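Vascular protein tyrosine phosphatase 1 (Rattus norvegicus, PDB 3I36) probably removes phosphate from phosphotyrosine in target proteins, this chain being the catalytic domain of a receptor-type, membrane-spanning tyrosine phosphatase. Local coordinates at residues S23-V28 / E267-V272; E29-Y34 / C299-I304; D127-V132 / Y157-Q162; R185-K190 / H198-F203. All blocks are in the same frame, centred on the assembly; numbering follows the deposited sequence.

In the fold
The four contacts fall into two pairs at far ends of the catalytic domain. Interactions 1 and 2 have centres about 9 Å apart and share one apolar cluster: V270 CG2 lies 3.4 Å from F31 CD1, and V270 CG1 lies 3.6 Å from V300 CG1. Interaction 1 pairs the start of the modelled chain with strand 269-270, and interaction 2 packs the first helix on helix 290-305; both lie away from the substrate site. The loop of interaction 3 packs on the hairpin of interaction 4, their centres about 9 Å apart. The Y157 side chain is about 10 Å from that of C244, probably the cysteine that forms the phosphocysteine intermediate. Centres of interactions 1 and 3 are about 38 Å apart.

Interaction 1 (S23-V28 / E267-V272); sequences SKLIRV and ENTVDV
V28, V270 and N268 bury the most surface where K24-V28 runs antiparallel to N268-D271, a tiny two-stranded sheet that pins the N-terminal end of the model to the turn after helix 249-267. The ladder has two rungs. I26 and V270 form the hydrogen-bonded pair, I26 N giving its hydrogen to V270 O at 2.8 Å in an almost linear bond (175°) and V270 N returning one to I26 O at 2.7 Å. R27 and T269 follow as the non-hydrogen-bonded pair, R27 CA and T269 CA 4.1 Å apart. N268, with positive phi, breaks the helix and turns the chain into the strand; its carbonyl then takes the hydrogen of V28 N at 2.8 Å, from above the carbonyl plane.

V28 straddles that same oxygen with both methyls, while its CG2 also reaches CB of N268 at 4.0 Å. V270 is the buried member: its CG2 lies alongside I26 CB, and its side chain continues inward to L260 and I264 of helix 249-267 and to V300 of helix 290-305. On the other face of the little sheet, T269 and R27 look outward, and R27 NE makes a salt bridge with E29. L25 leans back over the strand end, CD2 set between OG1 of T269 and CB of D271. D271 swings its carboxylate anti to the backbone N (chi1 -170°), where OD1 caps the following helix at the N of G274 and also lies 3.3 Å from CB of K24.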
# COMPACT_ATOMS: atom_id res chain seq x y z
N SER A 23 -21.75 11.58 9.42
CA SER A 23 -21.05 12.25 10.50
C SER A 23 -19.84 11.42 10.95
O SER A 23 -19.56 11.33 12.14
CB SER A 23 -21.98 12.50 11.68
N LYS A 24 -19.14 10.82 10.00
CA LYS A 24 -17.88 10.15 10.31
C LYS A 24 -16.73 11.16 10.21
O LYS A 24 -15.58 10.86 10.55
CB LYS A 24 -17.66 8.96 9.39
CG LYS A 24 -18.58 7.78 9.65
CD LYS A 24 -18.39 7.23 11.06
CE LYS A 24 -18.94 5.81 11.18
NZ LYS A 24 -20.34 5.69 10.69
N LEU A 25 -17.05 12.36 9.74
CA LEU A 25 -16.07 13.43 9.65
C LEU A 25 -15.85 14.01 11.03
O LEU A 25 -16.77 14.55 11.63
CB LEU A 25 -16.58 14.54 8.76
CG LEU A 25 -16.23 14.55 7.29
CD1 LEU A 25 -16.99 15.70 6.63
CD2 LEU A 25 -14.72 14.72 7.11
N ILE A 26 -14.63 13.92 11.53
CA ILE A 26 -14.31 14.48 12.82
C ILE A 26 -13.35 15.64 12.65
O ILE A 26 -12.29 15.50 12.05
CB ILE A 26 -13.69 13.42 13.74
CG1 ILE A 26 -14.58 12.18 13.80
CG2 ILE A 26 -13.44 14.00 15.13
CD1 ILE A 26 -15.95 12.43 14.43
N ARG A 27 -13.73 16.80 13.15
CA ARG A 27 -12.81 17.92 13.10
C ARG A 27 -11.64 17.60 14.01
O ARG A 27 -11.83 16.99 15.07
CB ARG A 27 -13.53 19.21 13.53
CG ARG A 27 -14.64 19.61 12.55
CD ARG A 27 -15.43 20.83 13.03
NE ARG A 27 -14.54 21.94 13.41
CZ ARG A 27 -14.02 22.81 12.56
NH1 ARG A 27 -14.29 22.74 11.27
NH2 ARG A 27 -13.23 23.78 13.02
N VAL A 28 -10.43 18.01 13.63
CA VAL A 28 -9.28 17.71 14.48
C VAL A 28 -9.49 18.25 15.89
O VAL A 28 -9.08 17.61 16.85
CB VAL A 28 -7.93 18.20 13.89
CG1 VAL A 28 -7.65 17.51 12.54
CG2 VAL A 28 -7.91 19.70 13.78
N GLU A 267 -7.65 20.11 5.67
CA GLU A 267 -9.04 20.34 6.02
C GLU A 267 -9.28 20.36 7.51
O GLU A 267 -10.37 20.66 7.94
CB GLU A 267 -9.92 19.27 5.37
CG GLU A 267 -9.64 19.07 3.90
CD GLU A 267 -10.49 17.95 3.32
OE1 GLU A 267 -9.95 17.11 2.57
OE2 GLU A 267 -11.69 17.91 3.64
N ASN A 268 -8.26 20.03 8.30
CA ASN A 268 -8.40 19.99 9.75
C ASN A 268 -9.49 19.06 10.19
O ASN A 268 -10.13 19.28 11.20
CB ASN A 268 -8.69 21.38 10.29
CG ASN A 268 -7.59 22.34 9.97
OD1 ASN A 268 -6.44 22.11 10.34
ND2 ASN A 268 -7.92 23.39 9.25
N THR A 269 -9.69 18.00 9.42
CA THR A 269 -10.74 17.06 9.72
C THR A 269 -10.19 15.69 9.41
O THR A 269 -9.22 15.57 8.67
CB THR A 269 -11.96 17.25 8.83
OG1 THR A 269 -11.60 16.91 7.48
CG2 THR A 269 -12.43 18.69 8.88
N VAL A 270 -10.80 14.67 9.97
CA VAL A 270 -10.40 13.34 9.58
C VAL A 270 -11.64 12.52 9.37
O VAL A 270 -12.69 12.74 9.97
CB VAL A 270 -9.45 12.66 10.60
CG1 VAL A 270 -8.31 13.60 10.99
CG2 VAL A 270 -10.20 12.22 11.82
N ASP A 271 -11.50 11.55 8.49
CA ASP A 271 -12.56 10.60 8.28
C ASP A 271 -11.87 9.29 7.98
O ASP A 271 -11.70 8.90 6.83
CB ASP A 271 -13.46 11.03 7.13
CG ASP A 271 -14.71 10.19 7.04
OD1 ASP A 271 -14.82 9.21 7.82
OD2 ASP A 271 -15.57 10.50 6.21
N VAL A 272 -11.48 8.61 9.05
CA VAL A 272 -10.76 7.37 8.90
C VAL A 272 -11.73 6.37 8.30
O VAL A 272 -11.39 5.60 7.41
CB VAL A 272 -10.30 6.86 10.26
CG1 VAL A 272 -9.62 5.49 10.13
CG2 VAL A 272 -9.37 7.89 10.91

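Interaction 2 (E29-Y34 / C299-I304); sequences ENFEAY and CVLDII
F31 of helix 28-53 points its ring at V300 and I304 of helix 290-305 in an interhelical packing of the phosphatase domain, the first long helix lying across the last. The two short segments approach to 9.8 Å between axes and run at 132° to one another, an oblique crossing.

Starting at CB, F31 first meets the end of I304, whose CD1 sits 3.4 Å away and also touches CG and CD2. With CG anti to the backbone N (chi1 -170°), the ring is carried away from its own helix and over V300. There CG1 of V300 stands above the middle of one face, 3.4 Å from the centroid and 9° off the normal, a clear CH-pi contact. Further out, CE2 passes L301, lying 3.7 Å from its backbone N and 4.1 Å from its CB. At the tip, CZ rests against CG1 and CB of V300. A serine here would probably leave the V300 methyl without its aromatic partner and open a gap between the helices beside I304. The ring also touches V270 and I26, joining this interface to the small sheet of 26-27 and 269-270.

E32, one residue on, closes the exposed margin. Its aliphatic part lies obliquely over the leucine while the carboxylate, through OE2, makes a salt bridge with R305. The L301 side chain brings a single methyl across to it: CD1 packs 3.8 Å from CB of E32.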
# COMPACT_ATOMS: atom_id res chain seq x y z
N GLU A 29 -10.13 19.42 16.01
CA GLU A 29 -10.41 20.03 17.31
C GLU A 29 -11.28 19.13 18.20
O GLU A 29 -11.34 19.31 19.41
CB GLU A 29 -11.08 21.42 17.17
CG GLU A 29 -12.46 21.45 16.47
CD GLU A 29 -13.31 22.65 16.89
OE1 GLU A 29 -12.96 23.29 17.90
OE2 GLU A 29 -14.33 22.97 16.23
N ASN A 30 -11.95 18.17 17.58
CA ASN A 30 -12.81 17.26 18.32
C ASN A 30 -12.27 15.85 18.32
O ASN A 30 -12.86 14.95 18.92
CB ASN A 30 -14.22 17.28 17.73
CG ASN A 30 -14.84 18.65 17.77
OD1 ASN A 30 -14.64 19.40 18.73
ND2 ASN A 30 -15.61 18.98 16.74
N PHE A 31 -11.15 15.63 17.64
CA PHE A 31 -10.70 14.25 17.47
C PHE A 31 -10.28 13.57 18.77
O PHE A 31 -10.58 12.40 18.97
CB PHE A 31 -9.60 14.10 16.43
CG PHE A 31 -9.31 12.66 16.11
CD1 PHE A 31 -10.10 11.97 15.19
CD2 PHE A 31 -8.31 11.98 16.77
CE1 PHE A 31 -9.86 10.64 14.92
CE2 PHE A 31 -8.07 10.66 16.51
CZ PHE A 31 -8.84 9.99 15.57
N GLU A 32 -9.58 14.27 19.64
CA GLU A 32 -9.12 13.59 20.85
C GLU A 32 -10.28 13.08 21.69
O GLU A 32 -10.23 11.97 22.21
CB GLU A 32 -8.17 14.46 21.68
CG GLU A 32 -7.68 13.72 22.93
CD GLU A 32 -6.28 14.09 23.34
OE1 GLU A 32 -5.59 14.83 22.60
OE2 GLU A 32 -5.85 13.64 24.43
N ALA A 33 -11.33 13.89 21.82
CA ALA A 33 -12.49 13.49 22.60
C ALA A 33 -13.17 12.32 21.91
O ALA A 33 -13.65 11.39 22.56
CB ALA A 33 -13.46 14.64 22.74
N TYR A 34 -13.23 12.39 20.58
CA TYR A 34 -13.83 11.34 19.79
C TYR A 34 -13.07 10.03 20.02
O TYR A 34 -13.67 8.97 20.24
CB TYR A 34 -13.82 11.73 18.31
CG TYR A 34 -13.80 10.55 17.38
CD1 TYR A 34 -14.99 9.96 16.95
CD2 TYR A 34 -12.60 10.02 16.94
CE1 TYR A 34 -14.96 8.87 16.10
CE2 TYR A 34 -12.57 8.94 16.11
CZ TYR A 34 -13.76 8.37 15.68
OH TYR A 34 -13.72 7.29 14.84
N CYS A 299 -2.62 7.05 15.00
CA CYS A 299 -1.83 7.91 14.13
C CYS A 299 -2.40 9.31 14.09
O CYS A 299 -1.69 10.28 14.32
CB CYS A 299 -1.75 7.32 12.72
SG CYS A 299 -0.64 5.93 12.61
N VAL A 300 -3.70 9.40 13.82
CA VAL A 300 -4.38 10.69 13.79
C VAL A 300 -4.20 11.41 15.11
O VAL A 300 -3.90 12.60 15.14
CB VAL A 300 -5.88 10.54 13.50
CG1 VAL A 300 -6.58 11.88 13.63
CG2 VAL A 300 -6.09 9.95 12.12
N LEU A 301 -4.39 10.70 16.21
CA LEU A 301 -4.29 11.32 17.53
C LEU A 301 -2.89 11.87 17.73
O LEU A 301 -2.70 13.01 18.18
CB LEU A 301 -4.63 10.31 18.62
CG LEU A 301 -4.71 10.88 20.04
CD1 LEU A 301 -5.87 11.85 20.13
CD2 LEU A 301 -4.84 9.74 21.06
N ASP A 302 -1.90 11.06 17.39
CA ASP A 302 -0.51 11.45 17.58
C ASP A 302 -0.13 12.64 16.70
O ASP A 302 0.60 13.53 17.13
CB ASP A 302 0.41 10.26 17.31
CG ASP A 302 0.22 9.15 18.32
OD1 ASP A 302 -0.45 9.39 19.34
OD2 ASP A 302 0.75 8.04 18.11
N ILE A 303 -0.64 12.66 15.48
CA ILE A 303 -0.37 13.75 14.55
C ILE A 303 -0.96 15.03 15.08
O ILE A 303 -0.31 16.07 15.12
CB ILE A 303 -0.96 13.44 13.17
CG1 ILE A 303 -0.18 12.29 12.53
CG2 ILE A 303 -0.95 14.69 12.29
CD1 ILE A 303 -0.83 11.72 11.31
N ILE A 304 -2.22 14.95 15.50
CA ILE A 304 -2.92 16.09 16.08
C ILE A 304 -2.21 16.59 17.34
O ILE A 304 -1.96 17.79 17.48
CB ILE A 304 -4.37 15.70 16.41
CG1 ILE A 304 -5.17 15.60 15.11
CG2 ILE A 304 -4.99 16.71 17.35
CD1 ILE A 304 -6.52 14.93 15.27

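Interaction 3 (D127-V132 / Y157-Q162); sequences DFWRMV and YWPSKQ
W129 and F128 of helix 125-134 close on Y157 where the chain, crossing towards strand 164-166, passes beside the large mixed sheet of the phosphatase fold. The tight part is a buried aromatic cluster. F128 sets CE2 over one face of the Y157 ring, 3.4 Å from CD1, but the two planes are inclined at 45°, an oblique meeting with centroids 4.4 Å apart. W158 lays CE3 over the centre of the opposite face, so the tyrosine ring is held between two aromatic neighbours. W129 comes at the edge instead, CZ2 standing 3.7 Å from Y157 CD1.

The same indole supplies the polar link. W129 NE1 donates to Y157 O at 2.7 Å, with the oxygen in the indole plane and the bond bent to 151°; Y166 stacks on this indole. A leucine in its place would probably leave that buried carbonyl without its indole donor and Y166 without its stacking partner. The Y157 side chain leaves its CA with CG between backbone N and carbonyl carbon (chi1 54°), which turns the ring towards the helix. Its hydroxyl bonds to NE2 of H243, the residue before C244, which is probably the catalytic cysteine.

Contact thins along the loop. P159 reaches W129 only at 4.5 Å, CD against CZ2, and the chain beyond turns away, S160 and Q162 being exposed. There Q162 N makes a weak bond to OG of S160, 3.3 Å long.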
# COMPACT_ATOMS: atom_id res chain seq x y z
N ASP A 127 5.55 -9.77 -13.99
CA ASP A 127 4.31 -9.01 -13.95
C ASP A 127 4.47 -7.79 -13.05
O ASP A 127 4.01 -6.70 -13.38
CB ASP A 127 3.21 -9.88 -13.37
CG ASP A 127 2.79 -10.98 -14.32
OD1 ASP A 127 3.18 -10.94 -15.51
OD2 ASP A 127 2.06 -11.87 -13.86
N PHE A 128 5.10 -7.99 -11.90
CA PHE A 128 5.28 -6.92 -10.95
C PHE A 128 6.04 -5.77 -11.59
O PHE A 128 5.60 -4.62 -11.53
CB PHE A 128 6.05 -7.43 -9.74
CG PHE A 128 6.28 -6.41 -8.69
CD1 PHE A 128 5.34 -6.19 -7.69
CD2 PHE A 128 7.44 -5.66 -8.69
CE1 PHE A 128 5.57 -5.24 -6.70
CE2 PHE A 128 7.67 -4.71 -7.71
CZ PHE A 128 6.73 -4.50 -6.72
N TRP A 129 7.18 -6.07 -12.19
CA TRP A 129 7.97 -5.02 -12.82
C TRP A 129 7.28 -4.44 -14.04
O TRP A 129 7.46 -3.26 -14.37
CB TRP A 129 9.38 -5.50 -13.13
CG TRP A 129 10.16 -5.60 -11.88
CD1 TRP A 129 10.49 -6.74 -11.20
CD2 TRP A 129 10.66 -4.51 -11.11
NE1 TRP A 129 11.20 -6.42 -10.06
CE2 TRP A 129 11.31 -5.06 -9.98
CE3 TRP A 129 10.63 -3.12 -11.26
CZ2 TRP A 129 11.93 -4.26 -9.02
CZ3 TRP A 129 11.23 -2.32 -10.30
CH2 TRP A 129 11.88 -2.90 -9.19
N ARG A 130 6.49 -5.25 -14.72
CA ARG A 130 5.75 -4.76 -15.87
C ARG A 130 4.74 -3.73 -15.39
O ARG A 130 4.52 -2.71 -16.02
CB ARG A 130 5.08 -5.90 -16.62
CG ARG A 130 4.56 -5.49 -17.99
CD ARG A 130 4.39 -6.69 -18.92
NE ARG A 130 3.67 -7.77 -18.27
CZ ARG A 130 2.40 -8.07 -18.51
NH1 ARG A 130 1.82 -9.07 -17.86
NH2 ARG A 130 1.71 -7.36 -19.38
N MET A 131 4.15 -3.98 -14.23
CA MET A 131 3.20 -3.03 -13.66
C MET A 131 3.95 -1.77 -13.26
O MET A 131 3.51 -0.66 -13.54
CB MET A 131 2.56 -3.61 -12.42
CG MET A 131 1.67 -2.60 -11.73
SD MET A 131 0.64 -3.34 -10.47
CE MET A 131 1.82 -3.74 -9.20
N VAL A 132 5.08 -1.97 -12.59
CA VAL A 132 5.90 -0.84 -12.20
C VAL A 132 6.19 0.00 -13.41
O VAL A 132 6.05 1.22 -13.38
CB VAL A 132 7.23 -1.31 -11.58
CG1 VAL A 132 8.26 -0.16 -11.60
CG2 VAL A 132 7.00 -1.78 -10.15
N TYR A 157 12.15 -9.08 -4.86
CA TYR A 157 11.86 -8.87 -6.27
C TYR A 157 12.77 -7.83 -6.87
O TYR A 157 12.65 -7.51 -8.04
CB TYR A 157 10.42 -8.42 -6.45
CG TYR A 157 10.08 -7.21 -5.62
CD1 TYR A 157 10.42 -5.93 -6.05
CD2 TYR A 157 9.46 -7.35 -4.38
CE1 TYR A 157 10.11 -4.81 -5.26
CE2 TYR A 157 9.14 -6.26 -3.61
CZ TYR A 157 9.47 -4.99 -4.05
OH TYR A 157 9.15 -3.92 -3.26
N TRP A 158 13.65 -7.28 -6.04
CA TRP A 158 14.50 -6.19 -6.50
C TRP A 158 15.95 -6.66 -6.58
O TRP A 158 16.36 -7.55 -5.83
CB TRP A 158 14.39 -5.00 -5.56
CG TRP A 158 14.88 -5.28 -4.18
CD1 TRP A 158 16.13 -5.07 -3.69
CD2 TRP A 158 14.11 -5.84 -3.09
NE1 TRP A 158 16.19 -5.44 -2.37
CE2 TRP A 158 14.97 -5.92 -1.98
CE3 TRP A 158 12.79 -6.27 -2.96
CZ2 TRP A 158 14.55 -6.43 -0.75
CZ3 TRP A 158 12.37 -6.76 -1.74
CH2 TRP A 158 13.24 -6.84 -0.65
N PRO A 159 16.72 -6.05 -7.49
CA PRO A 159 18.11 -6.47 -7.66
C PRO A 159 19.05 -5.74 -6.71
O PRO A 159 18.65 -4.79 -6.04
CB PRO A 159 18.42 -6.04 -9.10
CG PRO A 159 17.54 -4.85 -9.32
CD PRO A 159 16.32 -5.01 -8.45
N SER A 160 20.29 -6.21 -6.67
CA SER A 160 21.38 -5.46 -6.07
C SER A 160 21.92 -4.52 -7.14
O SER A 160 21.24 -4.24 -8.14
CB SER A 160 22.49 -6.41 -5.64
OG SER A 160 23.06 -7.05 -6.77
N LYS A 161 23.14 -4.05 -6.95
CA LYS A 161 23.77 -3.18 -7.95
C LYS A 161 23.80 -3.85 -9.32
O LYS A 161 23.69 -3.18 -10.35
CB LYS A 161 25.18 -2.78 -7.50
N GLN A 162 23.94 -5.17 -9.34
CA GLN A 162 23.97 -5.90 -10.60
C GLN A 162 22.58 -5.94 -11.23
O GLN A 162 21.63 -6.44 -10.64
CB GLN A 162 24.52 -7.32 -10.42
CG GLN A 162 24.55 -8.14 -11.70

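Interaction 4 (R185-K190 / H198-F203); sequences RDFVVK and HPLRQF
Strands 185-190 and 198-203 form a beta hairpin within the large mixed sheet, running antiparallel with short-segment axes 142° apart in direction. R185-Q202, F187-L200 and V189-H198 are hydrogen-bonded pairs, each closed by two backbone bonds; D186-R201 and V188-P199 are the non-hydrogen-bonded pairs between them. Most of these bonds are straight, such as Q202 N to R185 O at 2.7 Å (171°), but L200 N comes to F187 O from well above the carbonyl plane.

The side chains split by face. With R185, F187, V189, L200 and Q202 lies the buried layer. F187 and L200 run side by side, CD2 to CD2 at 3.8 Å, and the edge of the F187 ring takes CB of Q202. V189 adds CG2 against CB of L200 at 3.6 Å. R185 and Q202 extend in the same direction, and NH1 of the arginine bonds OE1 of the amide at 2.8 Å, in the guanidinium plane yet above that of the amide. E176 holds R185 NE in a salt bridge, and Q202 NE2 goes to Y157 OH, so both ends of this buried polar pair are tied in; W158 covers them.

The face bearing D186 and R201 carries a salt bridge in which the arginine grips side-on. The R201 chain is bent at chi3 (-57°). Its NE meets D186 OD1 at 2.6 Å, nearly straight. Beside it, R201 NH2 reaches the syn lone pair of D186 OD2 at 2.7 Å.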
# COMPACT_ATOMS: atom_id res chain seq x y z
N ARG A 185 16.04 2.09 -1.09
CA ARG A 185 16.84 1.63 -2.21
C ARG A 185 16.46 2.43 -3.43
O ARG A 185 15.28 2.66 -3.69
CB ARG A 185 16.60 0.14 -2.46
CG ARG A 185 16.80 -0.70 -1.20
CD ARG A 185 16.81 -2.19 -1.53
NE ARG A 185 17.03 -2.96 -0.32
CZ ARG A 185 16.06 -3.38 0.48
NH1 ARG A 185 14.79 -3.13 0.17
NH2 ARG A 185 16.34 -4.07 1.58
N ASP A 186 17.47 2.88 -4.15
CA ASP A 186 17.23 3.52 -5.42
C ASP A 186 17.62 2.58 -6.52
O ASP A 186 18.63 1.87 -6.43
CB ASP A 186 18.01 4.82 -5.53
CG ASP A 186 17.32 5.95 -4.82
OD1 ASP A 186 16.08 5.99 -4.86
OD2 ASP A 186 18.01 6.80 -4.22
N PHE A 187 16.81 2.59 -7.58
CA PHE A 187 17.07 1.80 -8.75
C PHE A 187 16.92 2.67 -9.98
O PHE A 187 16.35 3.77 -9.94
CB PHE A 187 16.06 0.67 -8.87
CG PHE A 187 15.97 -0.18 -7.65
CD1 PHE A 187 16.73 -1.34 -7.54
CD2 PHE A 187 15.14 0.18 -6.60
CE1 PHE A 187 16.66 -2.12 -6.40
CE2 PHE A 187 15.05 -0.61 -5.46
CZ PHE A 187 15.82 -1.76 -5.36
N VAL A 188 17.45 2.16 -11.07
CA VAL A 188 17.10 2.67 -12.37
C VAL A 188 16.26 1.57 -12.98
O VAL A 188 16.63 0.40 -12.94
CB VAL A 188 18.33 2.90 -13.24
CG1 VAL A 188 17.91 3.25 -14.65
CG2 VAL A 188 19.18 4.01 -12.65
N VAL A 189 15.10 1.94 -13.50
CA VAL A 189 14.25 0.97 -14.16
C VAL A 189 14.24 1.29 -15.63
O VAL A 189 13.96 2.41 -16.03
CB VAL A 189 12.81 1.04 -13.64
CG1 VAL A 189 11.98 -0.03 -14.31
CG2 VAL A 189 12.81 0.87 -12.14
N LYS A 190 14.56 0.29 -16.44
CA LYS A 190 14.66 0.49 -17.86
C LYS A 190 13.81 -0.52 -18.61
O LYS A 190 13.79 -1.71 -18.28
CB LYS A 190 16.11 0.35 -18.30
CG LYS A 190 16.39 0.79 -19.72
CD LYS A 190 17.90 0.75 -19.94
CE LYS A 190 18.30 1.36 -21.26
NZ LYS A 190 19.79 1.37 -21.39
N HIS A 198 13.78 5.34 -16.00
CA HIS A 198 13.62 6.36 -15.00
C HIS A 198 13.94 5.76 -13.65
O HIS A 198 14.12 4.54 -13.54
CB HIS A 198 12.20 6.94 -15.03
CG HIS A 198 11.13 5.97 -14.63
ND1 HIS A 198 10.94 5.58 -13.33
CD2 HIS A 198 10.20 5.33 -15.37
CE1 HIS A 198 9.92 4.73 -13.27
NE2 HIS A 198 9.46 4.57 -14.50
N PRO A 199 14.06 6.62 -12.64
CA PRO A 199 14.42 6.15 -11.31
C PRO A 199 13.23 5.51 -10.64
O PRO A 199 12.07 5.72 -11.00
CB PRO A 199 14.76 7.45 -10.56
CG PRO A 199 14.91 8.50 -11.60
CD PRO A 199 13.97 8.08 -12.69
N LEU A 200 13.53 4.70 -9.65
CA LEU A 200 12.51 4.21 -8.77
C LEU A 200 13.17 4.15 -7.43
O LEU A 200 14.32 3.74 -7.32
CB LEU A 200 12.02 2.82 -9.21
CG LEU A 200 10.95 2.26 -8.27
CD1 LEU A 200 9.86 1.51 -9.03
CD2 LEU A 200 11.58 1.38 -7.20
N ARG A 201 12.46 4.62 -6.42
CA ARG A 201 12.93 4.49 -5.07
C ARG A 201 11.99 3.56 -4.35
O ARG A 201 10.77 3.68 -4.46
CB ARG A 201 12.95 5.86 -4.37
CG ARG A 201 13.26 5.74 -2.88
CD ARG A 201 13.77 7.05 -2.34
NE ARG A 201 14.95 7.50 -3.06
CZ ARG A 201 15.48 8.71 -2.94
NH1 ARG A 201 14.93 9.58 -2.10
NH2 ARG A 201 16.55 9.04 -3.64
N GLN A 202 12.57 2.65 -3.59
CA GLN A 202 11.81 1.69 -2.85
C GLN A 202 12.02 2.01 -1.39
O GLN A 202 13.15 2.02 -0.90
CB GLN A 202 12.32 0.28 -3.12
CG GLN A 202 11.59 -0.78 -2.34
CD GLN A 202 12.43 -2.04 -2.23
OE1 GLN A 202 13.64 -1.96 -2.11
NE2 GLN A 202 11.78 -3.20 -2.29
N PHE A 203 10.92 2.27 -0.71
CA PHE A 203 10.95 2.54 0.71
C PHE A 203 10.58 1.26 1.40
O PHE A 203 9.42 0.84 1.39
CB PHE A 203 9.96 3.64 1.04
CG PHE A 203 10.25 4.93 0.32
CD1 PHE A 203 11.00 5.93 0.93
CD2 PHE A 203 9.82 5.12 -0.98
CE1 PHE A 203 11.28 7.10 0.26
CE2 PHE A 203 10.10 6.28 -1.65
CZ PHE A 203 10.83 7.28 -1.03